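Local coordinates for uncharacterized protein (Bacillus thuringiensis serovar kurstaki, PDB 4XE7) that probably polymerises into actin-like cytoskeletal filaments that segregate plasmid DNA, as bacterial ParM proteins do, at residues A[58-63]-A[69-74]; A[222-227]-A[389-394]; A[244-249]-A[362-367]. All coordinates share one frame; numbering follows the deposited sequence.

Interaction 1 of 3, residues A[58-63]-A[69-74]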
ATOM      1  N   LYS A  58       6.046  23.560  15.222  1.00 79.38           N
ATOM      2  CA  LYS A  58       4.666  23.510  15.689  1.00 85.46           C
ATOM      3  C   LYS A  58       3.678  23.468  14.508  1.00 86.77           C
ATOM      4  O   LYS A  58       2.505  23.797  14.656  1.00 88.50           O
ATOM      5  CB  LYS A  58       4.402  24.721  16.598  1.00 91.01           C
ATOM      6  CG  LYS A  58       4.324  24.414  18.105  1.00 93.56           C
ATOM      7  CD  LYS A  58       3.045  23.717  18.553  1.00 97.53           C
ATOM      8  CE  LYS A  58       1.795  24.552  18.124  1.00 97.16           C
ATOM      9  NZ  LYS A  58       0.514  24.226  18.823  1.00 94.18           N
ATOM     10  N   LYS A  59       4.171  23.059  13.339  1.00 82.41           N
ATOM     11  CA  LYS A  59       3.372  22.982  12.108  1.00 75.01           C
ATOM     12  C   LYS A  59       2.258  21.932  12.164  1.00 71.13           C
ATOM     13  O   LYS A  59       1.146  22.171  11.683  1.00 62.04           O
ATOM     14  CB  LYS A  59       4.284  22.693  10.904  1.00 70.81           C
ATOM     15  CG  LYS A  59       3.564  22.075   9.716  1.00 68.52           C
ATOM     16  CD  LYS A  59       4.530  21.700   8.600  1.00 68.27           C
ATOM     17  CE  LYS A  59       3.812  20.932   7.504  1.00 64.70           C
ATOM     18  NZ  LYS A  59       2.766  21.764   6.844  1.00 63.16           N
ATOM     19  N   ASN A  60       2.550  20.773  12.750  1.00 72.18           N
ATOM     20  CA  ASN A  60       1.591  19.661  12.737  1.00 78.78           C
ATOM     21  C   ASN A  60       0.382  19.819  13.676  1.00 74.55           C
ATOM     22  O   ASN A  60      -0.405  18.877  13.858  1.00 68.07           O
ATOM     23  CB  ASN A  60       2.311  18.344  13.063  1.00 86.61           C
ATOM     24  CG  ASN A  60       2.767  17.598  11.825  1.00 90.43           C
ATOM     25  OD1 ASN A  60       2.837  18.153  10.724  1.00 93.75           O
ATOM     26  ND2 ASN A  60       3.069  16.319  12.004  1.00 90.47           N
ATOM     27  N   ASP A  61       0.235  21.013  14.243  1.00 70.66           N
ATOM     28  CA  ASP A  61      -0.852  21.309  15.163  1.00 70.81           C
ATOM     29  C   ASP A  61      -1.988  22.013  14.385  1.00 65.84           C
ATOM     30  O   ASP A  61      -3.109  22.203  14.883  1.00 63.28           O
ATOM     31  CB  ASP A  61      -0.321  22.152  16.328  1.00 69.54           C
ATOM     32  CG  ASP A  61       0.539  21.328  17.332  1.00 90.30           C
ATOM     33  OD1 ASP A  61      -0.050  20.611  18.175  1.00 87.11           O
ATOM     34  OD2 ASP A  61       1.789  21.341  17.224  1.00 89.93           O
ATOM     35  N   TYR A  62      -1.662  22.418  13.162  1.00 67.47           N
ATOM     36  CA  TYR A  62      -2.648  22.826  12.192  1.00 59.17           C
ATOM     37  C   TYR A  62      -2.768  21.722  11.148  1.00 54.66           C
ATOM     38  O   TYR A  62      -3.214  21.975  10.030  1.00 41.27           O
ATOM     39  CB  TYR A  62      -2.257  24.165  11.559  1.00 54.28           C
ATOM     40  CG  TYR A  62      -1.959  25.219  12.595  1.00 57.78           C
ATOM     41  CD1 TYR A  62      -2.961  26.048  13.090  1.00 57.25           C
ATOM     42  CD2 TYR A  62      -0.677  25.356  13.116  1.00 63.77           C
ATOM     43  CE1 TYR A  62      -2.687  26.996  14.058  1.00 60.68           C
ATOM     44  CE2 TYR A  62      -0.396  26.298  14.081  1.00 68.81           C
ATOM     45  CZ  TYR A  62      -1.405  27.118  14.549  1.00 66.69           C
ATOM     46  OH  TYR A  62      -1.118  28.059  15.512  1.00 67.80           O
ATOM     47  N   VAL A  63      -2.410  20.490  11.513  1.00 63.37           N
ATOM     48  CA  VAL A  63      -2.564  19.393  10.555  1.00 79.02           C
ATOM     49  C   VAL A  63      -3.388  18.168  10.989  1.00 97.77           C
ATOM     50  O   VAL A  63      -3.302  17.663  12.132  1.00 94.69           O
ATOM     51  CB  VAL A  63      -1.184  18.912  10.071  1.00 80.94           C
ATOM     52  CG1 VAL A  63      -1.049  17.397  10.119  1.00 81.87           C
ATOM     53  CG2 VAL A  63      -0.973  19.416   8.660  1.00 80.62           C
ATOM     54  N   ASP A  69       4.065   9.683  12.557  1.00 30.78           N
ATOM     55  CA  ASP A  69       5.339   9.217  13.080  1.00 29.15           C
ATOM     56  C   ASP A  69       6.333   8.803  11.994  1.00 30.48           C
ATOM     57  O   ASP A  69       7.482   8.498  12.308  1.00 34.92           O
ATOM     58  CB  ASP A  69       5.132   8.072  14.074  1.00 25.05           C
ATOM     59  CG  ASP A  69       4.405   6.872  13.471  1.00 26.13           C
ATOM     60  OD1 ASP A  69       3.957   6.934  12.306  1.00 28.31           O
ATOM     61  OD2 ASP A  69       4.266   5.868  14.194  1.00 29.08           O
ATOM     62  N   ILE A  70       5.919   8.803  10.729  1.00 29.77           N
ATOM     63  CA  ILE A  70       6.872   8.497   9.665  1.00 32.37           C
ATOM     64  C   ILE A  70       7.199   9.715   8.808  1.00 37.86           C
ATOM     65  O   ILE A  70       7.974   9.613   7.852  1.00 28.63           O
ATOM     66  CB  ILE A  70       6.374   7.381   8.753  1.00 23.42           C
ATOM     67  CG1 ILE A  70       5.087   7.809   8.050  1.00 25.18           C
ATOM     68  CG2 ILE A  70       6.182   6.097   9.555  1.00 23.94           C
ATOM     69  CD1 ILE A  70       4.696   6.924   6.913  1.00 29.55           C
ATOM     70  N   GLU A  71       6.626  10.863   9.168  1.00 37.27           N
ATOM     71  CA  GLU A  71       6.906  12.131   8.486  1.00 42.46           C
ATOM     72  C   GLU A  71       8.351  12.576   8.709  1.00 35.73           C
ATOM     73  O   GLU A  71       8.969  13.219   7.855  1.00 29.14           O
ATOM     74  CB  GLU A  71       5.944  13.229   8.969  1.00 47.82           C
ATOM     75  CG  GLU A  71       4.478  12.953   8.642  1.00 53.17           C
ATOM     76  CD  GLU A  71       3.523  14.015   9.186  1.00 67.98           C
ATOM     77  OE1 GLU A  71       3.996  15.031   9.746  1.00 67.53           O
ATOM     78  OE2 GLU A  71       2.293  13.825   9.051  1.00 76.74           O
ATOM     79  N   LEU A  72       8.895  12.220   9.861  1.00 33.53           N
ATOM     80  CA  LEU A  72      10.251  12.619  10.184  1.00 31.60           C
ATOM     81  C   LEU A  72      11.053  11.426  10.677  1.00 28.85           C
ATOM     82  O   LEU A  72      11.054  11.119  11.869  1.00 34.41           O
ATOM     83  CB  LEU A  72      10.233  13.737  11.227  1.00 31.80           C
ATOM     84  CG  LEU A  72      11.393  14.726  11.233  1.00 35.18           C
ATOM     85  CD1 LEU A  72      11.093  15.842  12.234  1.00 42.97           C
ATOM     86  CD2 LEU A  72      12.712  14.053  11.569  1.00 34.73           C
ATOM     87  N   LEU A  73      11.741  10.759   9.757  1.00 28.56           N
ATOM     88  CA  LEU A  73      12.553   9.608  10.120  1.00 25.93           C
ATOM     89  C   LEU A  73      14.028   9.920   9.956  1.00 28.30           C
ATOM     90  O   LEU A  73      14.539  10.040   8.837  1.00 29.01           O
ATOM     91  CB  LEU A  73      12.172   8.376   9.282  1.00 26.62           C
ATOM     92  CG  LEU A  73      10.743   7.889   9.512  1.00 19.82           C
ATOM     93  CD1 LEU A  73      10.357   6.863   8.479  1.00 25.04           C
ATOM     94  CD2 LEU A  73      10.570   7.331  10.931  1.00 21.67           C
ATOM     95  N   HIS A  74      14.700  10.050  11.091  1.00 23.18           N
ATOM     96  CA  HIS A  74      16.122  10.344  11.134  1.00 34.22           C
ATOM     97  C   HIS A  74      16.726   9.328  12.080  1.00 31.55           C
ATOM     98  O   HIS A  74      16.602   9.460  13.293  1.00 27.17           O
ATOM     99  CB  HIS A  74      16.370  11.783  11.596  1.00 36.94           C
ATOM    100  CG  HIS A  74      17.813  12.122  11.795  1.00 37.83           C
ATOM    101  ND1 HIS A  74      18.222  13.230  12.512  1.00 36.59           N
ATOM    102  CD2 HIS A  74      18.945  11.507  11.378  1.00 27.84           C
ATOM    103  CE1 HIS A  74      19.541  13.280  12.524  1.00 35.02           C
ATOM    104  NE2 HIS A  74      20.006  12.246  11.847  1.00 34.71           N
TER
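Asn60 lays its amide across the end of the Glu71 carboxylate, and this one side-chain bridge closes a short part of the long loop between strand 33-45 and strand 73-79 in the first domain of the actin-like fold. The bond is short and nearly straight: Asn60 ND2 donates a hydrogen bond to Glu71 OE1 at 2.8 Å with an N-H...O angle of 171°. The two flat groups stand almost perpendicular, their planes 88° apart. OE1 lies in the amide plane of Asn60, whereas ND2 reaches it from the syn side, 30° out of the carboxylate plane. Both side chains reach out from opposite directions; Glu71 is extended beyond CG, and the two together bridge the 10.1 Å between Asn60 CA and Glu71 CA. The contact lies at the surface. Behind it, residues of 69-74 are held by further partners: Asp69 forms a salt bridge with Arg140, and Leu73 packs on helix 123-140. On the Asn60 side, the turn is tied by the backbone bond from Tyr62 N to Lys59 O, 3.2 Å long.

Interaction 2 of 3, residues A[222-227]-A[389-394]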
ATOM      1  N   GLU A 222     -16.105 -12.993   3.850  1.00 53.38           N
ATOM      2  CA  GLU A 222     -17.139 -13.482   2.951  1.00 66.30           C
ATOM      3  C   GLU A 222     -16.969 -12.818   1.596  1.00 65.97           C
ATOM      4  O   GLU A 222     -16.759 -11.609   1.515  1.00 60.72           O
ATOM      5  CB  GLU A 222     -18.535 -13.215   3.518  1.00 70.05           C
ATOM      6  CG  GLU A 222     -19.416 -14.449   3.528  1.00 75.66           C
ATOM      7  CD  GLU A 222     -18.857 -15.549   4.413  1.00 82.98           C
ATOM      8  OE1 GLU A 222     -19.083 -15.497   5.641  1.00 86.24           O
ATOM      9  OE2 GLU A 222     -18.175 -16.455   3.883  1.00 85.45           O
ATOM     10  N   GLY A 223     -17.027 -13.615   0.535  1.00 72.01           N
ATOM     11  CA  GLY A 223     -16.861 -13.083  -0.803  1.00 72.92           C
ATOM     12  C   GLY A 223     -16.362 -14.099  -1.808  1.00 69.74           C
ATOM     13  O   GLY A 223     -16.921 -14.232  -2.894  1.00 71.52           O
ATOM     14  N   MET A 224     -15.306 -14.820  -1.454  1.00 64.69           N
ATOM     15  CA  MET A 224     -14.750 -15.804  -2.369  1.00 59.14           C
ATOM     16  C   MET A 224     -14.742 -17.196  -1.766  1.00 45.21           C
ATOM     17  O   MET A 224     -14.207 -17.409  -0.672  1.00 36.47           O
ATOM     18  CB  MET A 224     -13.332 -15.409  -2.782  1.00 63.68           C
ATOM     19  CG  MET A 224     -12.766 -16.247  -3.917  1.00 63.85           C
ATOM     20  SD  MET A 224     -11.208 -15.592  -4.547  1.00 47.21           S
ATOM     21  CE  MET A 224     -10.017 -16.657  -3.736  1.00 89.93           C
ATOM     22  N   ASP A 225     -15.330 -18.144  -2.489  1.00 47.67           N
ATOM     23  CA  ASP A 225     -15.343 -19.537  -2.062  1.00 54.07           C
ATOM     24  C   ASP A 225     -14.237 -20.302  -2.778  1.00 55.50           C
ATOM     25  O   ASP A 225     -14.413 -20.764  -3.909  1.00 48.98           O
ATOM     26  CB  ASP A 225     -16.704 -20.176  -2.327  1.00 61.88           C
ATOM     27  CG  ASP A 225     -17.810 -19.556  -1.493  1.00 69.75           C
ATOM     28  OD1 ASP A 225     -18.942 -19.426  -2.008  1.00 75.23           O
ATOM     29  OD2 ASP A 225     -17.543 -19.191  -0.327  1.00 68.42           O
ATOM     30  N   ALA A 226     -13.098 -20.426  -2.101  1.00 51.08           N
ATOM     31  CA  ALA A 226     -11.874 -20.929  -2.708  1.00 52.52           C
ATOM     32  C   ALA A 226     -11.791 -22.445  -2.709  1.00 55.01           C
ATOM     33  O   ALA A 226     -12.000 -23.090  -1.682  1.00 61.24           O
ATOM     34  CB  ALA A 226     -10.660 -20.352  -1.986  1.00 49.58           C
ATOM     35  N   GLU A 227     -11.488 -23.007  -3.874  1.00 56.03           N
ATOM     36  CA  GLU A 227     -11.106 -24.413  -3.971  1.00 54.27           C
ATOM     37  C   GLU A 227      -9.620 -24.473  -4.286  1.00 53.42           C
ATOM     38  O   GLU A 227      -9.112 -23.677  -5.080  1.00 42.31           O
ATOM     39  CB  GLU A 227     -11.913 -25.151  -5.039  1.00 55.52           C
ATOM     40  CG  GLU A 227     -13.319 -25.555  -4.608  1.00 66.26           C
ATOM     41  CD  GLU A 227     -14.247 -24.367  -4.433  1.00 72.34           C
ATOM     42  OE1 GLU A 227     -14.333 -23.531  -5.358  1.00 74.90           O
ATOM     43  OE2 GLU A 227     -14.890 -24.271  -3.366  1.00 72.12           O
ATOM     44  N   GLY A 389     -17.736 -16.628 -10.080  1.00 29.57           N
ATOM     45  CA  GLY A 389     -16.293 -16.645 -10.219  1.00 25.52           C
ATOM     46  C   GLY A 389     -15.689 -15.244 -10.176  1.00 24.54           C
ATOM     47  O   GLY A 389     -14.473 -15.114 -10.017  1.00 21.52           O
ATOM     48  N   PHE A 390     -16.522 -14.208 -10.311  1.00 27.86           N
ATOM     49  CA  PHE A 390     -16.042 -12.823 -10.210  1.00 24.57           C
ATOM     50  C   PHE A 390     -15.998 -12.352  -8.765  1.00 30.80           C
ATOM     51  O   PHE A 390     -16.993 -12.421  -8.039  1.00 30.59           O
ATOM     52  CB  PHE A 390     -16.908 -11.861 -11.024  1.00 19.25           C
ATOM     53  CG  PHE A 390     -16.382 -10.449 -11.044  1.00 26.51           C
ATOM     54  CD1 PHE A 390     -16.768  -9.527 -10.072  1.00 28.25           C
ATOM     55  CD2 PHE A 390     -15.496 -10.041 -12.035  1.00 25.48           C
ATOM     56  CE1 PHE A 390     -16.270  -8.221 -10.082  1.00 23.70           C
ATOM     57  CE2 PHE A 390     -14.997  -8.742 -12.056  1.00 19.60           C
ATOM     58  CZ  PHE A 390     -15.385  -7.831 -11.076  1.00 23.83           C
ATOM     59  N   ILE A 391     -14.839 -11.859  -8.357  1.00 18.92           N
ATOM     60  CA  ILE A 391     -14.640 -11.473  -6.968  1.00 25.03           C
ATOM     61  C   ILE A 391     -14.291  -9.997  -6.833  1.00 23.64           C
ATOM     62  O   ILE A 391     -13.283  -9.528  -7.370  1.00 22.18           O
ATOM     63  CB  ILE A 391     -13.514 -12.299  -6.312  1.00 32.87           C
ATOM     64  CG1 ILE A 391     -13.797 -13.800  -6.452  1.00 36.15           C
ATOM     65  CG2 ILE A 391     -13.343 -11.900  -4.869  1.00 24.78           C
ATOM     66  CD1 ILE A 391     -15.141 -14.217  -5.908  1.00 45.30           C
ATOM     67  N   LEU A 392     -15.139  -9.266  -6.129  1.00 15.79           N
ATOM     68  CA  LEU A 392     -14.834  -7.901  -5.729  1.00 21.52           C
ATOM     69  C   LEU A 392     -14.687  -7.987  -4.218  1.00 26.30           C
ATOM     70  O   LEU A 392     -15.684  -8.096  -3.520  1.00 26.74           O
ATOM     71  CB  LEU A 392     -15.943  -6.932  -6.149  1.00 21.02           C
ATOM     72  CG  LEU A 392     -15.633  -5.446  -6.324  1.00 23.19           C
ATOM     73  CD1 LEU A 392     -16.833  -4.721  -6.932  1.00 23.22           C
ATOM     74  CD2 LEU A 392     -15.242  -4.819  -4.997  1.00 13.22           C
ATOM     75  N   PRO A 393     -13.440  -7.988  -3.719  1.00 21.97           N
ATOM     76  CA  PRO A 393     -13.157  -8.286  -2.304  1.00 33.71           C
ATOM     77  C   PRO A 393     -13.864  -7.317  -1.363  1.00 39.94           C
ATOM     78  O   PRO A 393     -13.871  -6.106  -1.629  1.00 27.48           O
ATOM     79  CB  PRO A 393     -11.618  -8.130  -2.189  1.00 18.03           C
ATOM     80  CG  PRO A 393     -11.099  -8.216  -3.612  1.00 23.39           C
ATOM     81  CD  PRO A 393     -12.225  -7.651  -4.478  1.00 24.57           C
ATOM     82  N   LYS A 394     -14.450  -7.842  -0.288  1.00 46.71           N
ATOM     83  CA  LYS A 394     -15.168  -7.013   0.681  1.00 50.45           C
ATOM     84  C   LYS A 394     -14.264  -5.936   1.271  1.00 40.04           C
ATOM     85  O   LYS A 394     -14.697  -4.803   1.480  1.00 40.89           O
ATOM     86  CB  LYS A 394     -15.754  -7.880   1.797  1.00 56.80           C
ATOM     87  CG  LYS A 394     -17.077  -8.528   1.447  1.00 66.08           C
ATOM     88  CD  LYS A 394     -18.212  -7.945   2.270  1.00 78.14           C
ATOM     89  CE  LYS A 394     -19.530  -8.652   1.987  1.00 81.48           C
ATOM     90  NZ  LYS A 394     -20.630  -7.686   1.706  1.00 81.13           N
TER
HETATM   91  O   HOH W   1     -14.836 -10.472  -0.296  1.00 51.16           O
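The backbones of 222-227 and 389-394 run past each other without a direct hydrogen bond, closest where Gly223 CA stands 6.2 Å from Pro393 CA and Met224 CA 6.3 Å from Ile391 CA. The loop after strand 217-220 is here laid against edge strand 390-391 of the five-stranded sheet, in the second domain of the actin-like fold. Ile391 carries the apolar half of the contact. Its CG1 branch comes up against the Met224 side chain, which it crosses at about a right angle, so that Ile391 CG1 lies 3.7 Å from Met224 CG and touches the sulfur as well. Met224 holds CG opposite its backbone N (chi1 -170°), and the chain stays extended to SD and bends at chi3, so CB, CG and SD all pass across Ile391. The terminal methyl CD1 of Ile391 reaches farther, to 3.5 Å from Gly223 O.

At the other end the contact turns polar. A water receives the N-H of Lys394 at 2.7 Å from Lys394 N and donates to the carbonyl at 2.9 Å from Glu222 O, bridging two backbones that do not bond directly. Lys394 CG also sits beside that carbonyl, 3.1 Å from Glu222 O, so the lysine uses its aliphatic stem here.

Around this pair, strand 390-391 bonds to strand 366-370, whose Ile368 also touches Met224. Helix 205-210 packs on Met224 through Val206 and Leu210 and on Pro393 through Ile209.

Interaction 3 of 3, residues A[244-249]-A[362-367]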
ATOM      1  N   ASN A 244      -3.259  -6.936 -15.641  1.00 14.13           N
ATOM      2  CA  ASN A 244      -4.051  -8.168 -15.687  1.00 22.34           C
ATOM      3  C   ASN A 244      -3.145  -9.380 -15.507  1.00 21.32           C
ATOM      4  O   ASN A 244      -2.502  -9.816 -16.448  1.00 23.12           O
ATOM      5  CB  ASN A 244      -4.826  -8.267 -16.998  1.00 17.61           C
ATOM      6  CG  ASN A 244      -5.589  -6.995 -17.313  1.00 31.74           C
ATOM      7  OD1 ASN A 244      -5.163  -6.178 -18.137  1.00 23.83           O
ATOM      8  ND2 ASN A 244      -6.707  -6.802 -16.627  1.00 23.75           N
ATOM      9  N   ALA A 245      -3.084  -9.891 -14.280  1.00 18.07           N
ATOM     10  CA  ALA A 245      -2.208 -11.012 -13.950  1.00 24.60           C
ATOM     11  C   ALA A 245      -2.987 -12.317 -13.911  1.00 21.05           C
ATOM     12  O   ALA A 245      -4.103 -12.363 -13.392  1.00 23.87           O
ATOM     13  CB  ALA A 245      -1.508 -10.770 -12.597  1.00 18.51           C
ATOM     14  N   PHE A 246      -2.403 -13.380 -14.462  1.00 16.71           N
ATOM     15  CA  PHE A 246      -3.042 -14.690 -14.400  1.00 20.19           C
ATOM     16  C   PHE A 246      -2.129 -15.699 -13.727  1.00 23.48           C
ATOM     17  O   PHE A 246      -0.977 -15.888 -14.127  1.00 28.48           O
ATOM     18  CB  PHE A 246      -3.438 -15.156 -15.790  1.00 18.78           C
ATOM     19  CG  PHE A 246      -4.074 -16.518 -15.821  1.00 23.51           C
ATOM     20  CD1 PHE A 246      -5.127 -16.832 -14.976  1.00 22.14           C
ATOM     21  CD2 PHE A 246      -3.641 -17.470 -16.730  1.00 25.18           C
ATOM     22  CE1 PHE A 246      -5.721 -18.071 -15.027  1.00 29.04           C
ATOM     23  CE2 PHE A 246      -4.232 -18.722 -16.787  1.00 28.58           C
ATOM     24  CZ  PHE A 246      -5.278 -19.018 -15.929  1.00 30.17           C
ATOM     25  N   PHE A 247      -2.647 -16.331 -12.684  1.00 26.85           N
ATOM     26  CA  PHE A 247      -1.880 -17.308 -11.912  1.00 25.01           C
ATOM     27  C   PHE A 247      -2.483 -18.700 -12.052  1.00 31.24           C
ATOM     28  O   PHE A 247      -3.676 -18.906 -11.801  1.00 30.99           O
ATOM     29  CB  PHE A 247      -1.833 -16.914 -10.434  1.00 30.91           C
ATOM     30  CG  PHE A 247      -1.195 -15.579 -10.171  1.00 32.85           C
ATOM     31  CD1 PHE A 247       0.180 -15.475  -9.984  1.00 32.47           C
ATOM     32  CD2 PHE A 247      -1.969 -14.428 -10.081  1.00 25.80           C
ATOM     33  CE1 PHE A 247       0.769 -14.239  -9.726  1.00 29.81           C
ATOM     34  CE2 PHE A 247      -1.386 -13.192  -9.829  1.00 29.07           C
ATOM     35  CZ  PHE A 247      -0.017 -13.095  -9.646  1.00 26.25           C
ATOM     36  N   GLU A 248      -1.647 -19.653 -12.448  1.00 33.34           N
ATOM     37  CA  GLU A 248      -2.061 -21.028 -12.673  1.00 28.68           C
ATOM     38  C   GLU A 248      -1.090 -21.925 -11.935  1.00 29.28           C
ATOM     39  O   GLU A 248       0.121 -21.776 -12.091  1.00 33.93           O
ATOM     40  CB  GLU A 248      -2.066 -21.345 -14.172  1.00 33.99           C
ATOM     41  CG  GLU A 248      -3.161 -22.280 -14.643  1.00 47.79           C
ATOM     42  CD  GLU A 248      -3.244 -22.361 -16.169  1.00 53.21           C
ATOM     43  OE1 GLU A 248      -2.444 -21.687 -16.862  1.00 40.79           O
ATOM     44  OE2 GLU A 248      -4.120 -23.095 -16.674  1.00 62.11           O
ATOM     45  N   ASP A 249      -1.618 -22.834 -11.119  1.00 28.99           N
ATOM     46  CA  ASP A 249      -0.782 -23.751 -10.359  1.00 46.49           C
ATOM     47  C   ASP A 249       0.254 -22.995  -9.530  1.00 47.74           C
ATOM     48  O   ASP A 249       1.409 -23.410  -9.432  1.00 47.30           O
ATOM     49  CB  ASP A 249      -0.091 -24.744 -11.303  1.00 54.00           C
ATOM     50  CG  ASP A 249      -1.079 -25.646 -12.023  1.00 55.08           C
ATOM     51  OD1 ASP A 249      -1.927 -26.259 -11.339  1.00 57.07           O
ATOM     52  OD2 ASP A 249      -1.019 -25.725 -13.271  1.00 51.06           O
ATOM     53  N   THR A 362      -8.020 -16.220 -20.452  1.00 22.02           N
ATOM     54  CA  THR A 362      -7.370 -17.080 -19.467  1.00 27.45           C
ATOM     55  C   THR A 362      -8.214 -18.295 -19.055  1.00 31.95           C
ATOM     56  O   THR A 362      -7.681 -19.305 -18.597  1.00 19.73           O
ATOM     57  CB  THR A 362      -7.038 -16.297 -18.184  1.00 20.86           C
ATOM     58  OG1 THR A 362      -8.261 -15.841 -17.591  1.00 17.95           O
ATOM     59  CG2 THR A 362      -6.124 -15.095 -18.493  1.00 23.31           C
ATOM     60  N   ASN A 363      -9.530 -18.174 -19.200  1.00 29.83           N
ATOM     61  CA  ASN A 363     -10.479 -19.084 -18.548  1.00 22.91           C
ATOM     62  C   ASN A 363     -10.169 -19.308 -17.059  1.00 23.79           C
ATOM     63  O   ASN A 363     -10.231 -20.436 -16.556  1.00 17.25           O
ATOM     64  CB  ASN A 363     -10.543 -20.427 -19.266  1.00 26.76           C
ATOM     65  CG  ASN A 363     -11.824 -21.171 -18.958  1.00 30.90           C
ATOM     66  OD1 ASN A 363     -12.860 -20.553 -18.715  1.00 33.80           O
ATOM     67  ND2 ASN A 363     -11.759 -22.494 -18.942  1.00 39.85           N
ATOM     68  N   ALA A 364      -9.820 -18.225 -16.366  1.00 28.09           N
ATOM     69  CA  ALA A 364      -9.531 -18.274 -14.935  1.00 31.79           C
ATOM     70  C   ALA A 364     -10.752 -18.768 -14.153  1.00 25.44           C
ATOM     71  O   ALA A 364     -11.890 -18.517 -14.543  1.00 22.08           O
ATOM     72  CB  ALA A 364      -9.094 -16.890 -14.430  1.00 25.22           C
ATOM     73  N   ASP A 365     -10.513 -19.470 -13.053  1.00 22.10           N
ATOM     74  CA  ASP A 365     -11.600 -20.002 -12.242  1.00 23.74           C
ATOM     75  C   ASP A 365     -12.240 -18.884 -11.456  1.00 23.23           C
ATOM     76  O   ASP A 365     -13.468 -18.810 -11.315  1.00 21.42           O
ATOM     77  CB  ASP A 365     -11.088 -21.096 -11.307  1.00 24.85           C
ATOM     78  CG  ASP A 365     -10.626 -22.322 -12.057  1.00 31.55           C
ATOM     79  OD1 ASP A 365     -11.376 -22.778 -12.955  1.00 24.25           O
ATOM     80  OD2 ASP A 365      -9.511 -22.817 -11.766  1.00 25.55           O
ATOM     81  N   LYS A 366     -11.386 -18.005 -10.953  1.00 26.79           N
ATOM     82  CA  LYS A 366     -11.828 -16.820 -10.246  1.00 22.59           C
ATOM     83  C   LYS A 366     -11.311 -15.577 -10.974  1.00 21.72           C
ATOM     84  O   LYS A 366     -10.143 -15.507 -11.351  1.00 21.35           O
ATOM     85  CB  LYS A 366     -11.330 -16.844  -8.796  1.00 23.06           C
ATOM     86  CG  LYS A 366     -11.898 -17.987  -7.963  1.00 28.77           C
ATOM     87  CD  LYS A 366     -13.349 -17.710  -7.584  1.00 33.80           C
ATOM     88  CE  LYS A 366     -13.829 -18.617  -6.447  1.00 36.15           C
ATOM     89  NZ  LYS A 366     -13.742 -20.040  -6.809  1.00 29.81           N
ATOM     90  N   ASN A 367     -12.172 -14.600 -11.180  1.00 20.81           N
ATOM     91  CA  ASN A 367     -11.709 -13.340 -11.748  1.00 19.94           C
ATOM     92  C   ASN A 367     -11.788 -12.231 -10.693  1.00 23.42           C
ATOM     93  O   ASN A 367     -12.873 -11.820 -10.293  1.00 22.20           O
ATOM     94  CB  ASN A 367     -12.517 -13.001 -13.008  1.00 20.27           C
ATOM     95  CG  ASN A 367     -11.812 -11.988 -13.905  1.00 27.01           C
ATOM     96  OD1 ASN A 367     -10.621 -11.709 -13.732  1.00 27.05           O
ATOM     97  ND2 ASN A 367     -12.553 -11.416 -14.855  1.00 18.54           N
TER
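A threonine CB sits almost exactly over the middle of a phenylalanine ring: Thr362 CB is 3.6 Å from the centroid of Phe246 and only 4° off the ring normal, a CH-pi contact. It belongs to a buried seam between the C-terminal end of helix 337-362 and strand 242-248 of the five-stranded sheet in the actin-like fold. The methyl CG2 of Thr362 covers the same face nearer the root of the ring, 3.7 Å from Phe246 CG, while Thr362 O lies near the far end, 3.6 Å from Phe246 CZ. Ala364 CB adds an oblique touch, 3.6 Å from Phe246 CE1. Phe246 swings its ring opposite the backbone N (chi1 179°), which sends it off its strand toward the helix end, where Phe358 also meets it. Asn363, with positive phi, is the first residue past the helix, and the chain turns through Ala364 into strand 366-370.

The hydroxyl of Thr362 is turned to the backbone. OG1 accepts from Ala364 N at 3.1 Å, forming an ST turn, and is also hydrogen-bonded to Phe358 O. With its polar group so engaged, the Thr362 side chain presents CB and CG2, with their hydrogens, to the ring, so dispersion and weak CH-pi attraction, without any hydrogen bond, join helix end and strand.

How the interactions relate
From the N terminus, interaction 1 comes first and closes a short loop, with five residues between its segments, ahead of strand 73-79 in the eight-stranded sheet. Interactions 2 and 3 both come after it in the chain, on the opposite side of the chain's centre; interaction 1 lies about 39 and 43 Å from them, centre to centre. Interaction 2 opens at 222-227 and closes at 389-394, and interaction 3 both opens and closes within that span, joining strand 242-248 to the turn from helix 337-362 into strand 366-370. These two touch: strands 366-370 and 390-391 are parallel neighbours in the five-stranded sheet, and Lys366 reaches back to Asp225 O.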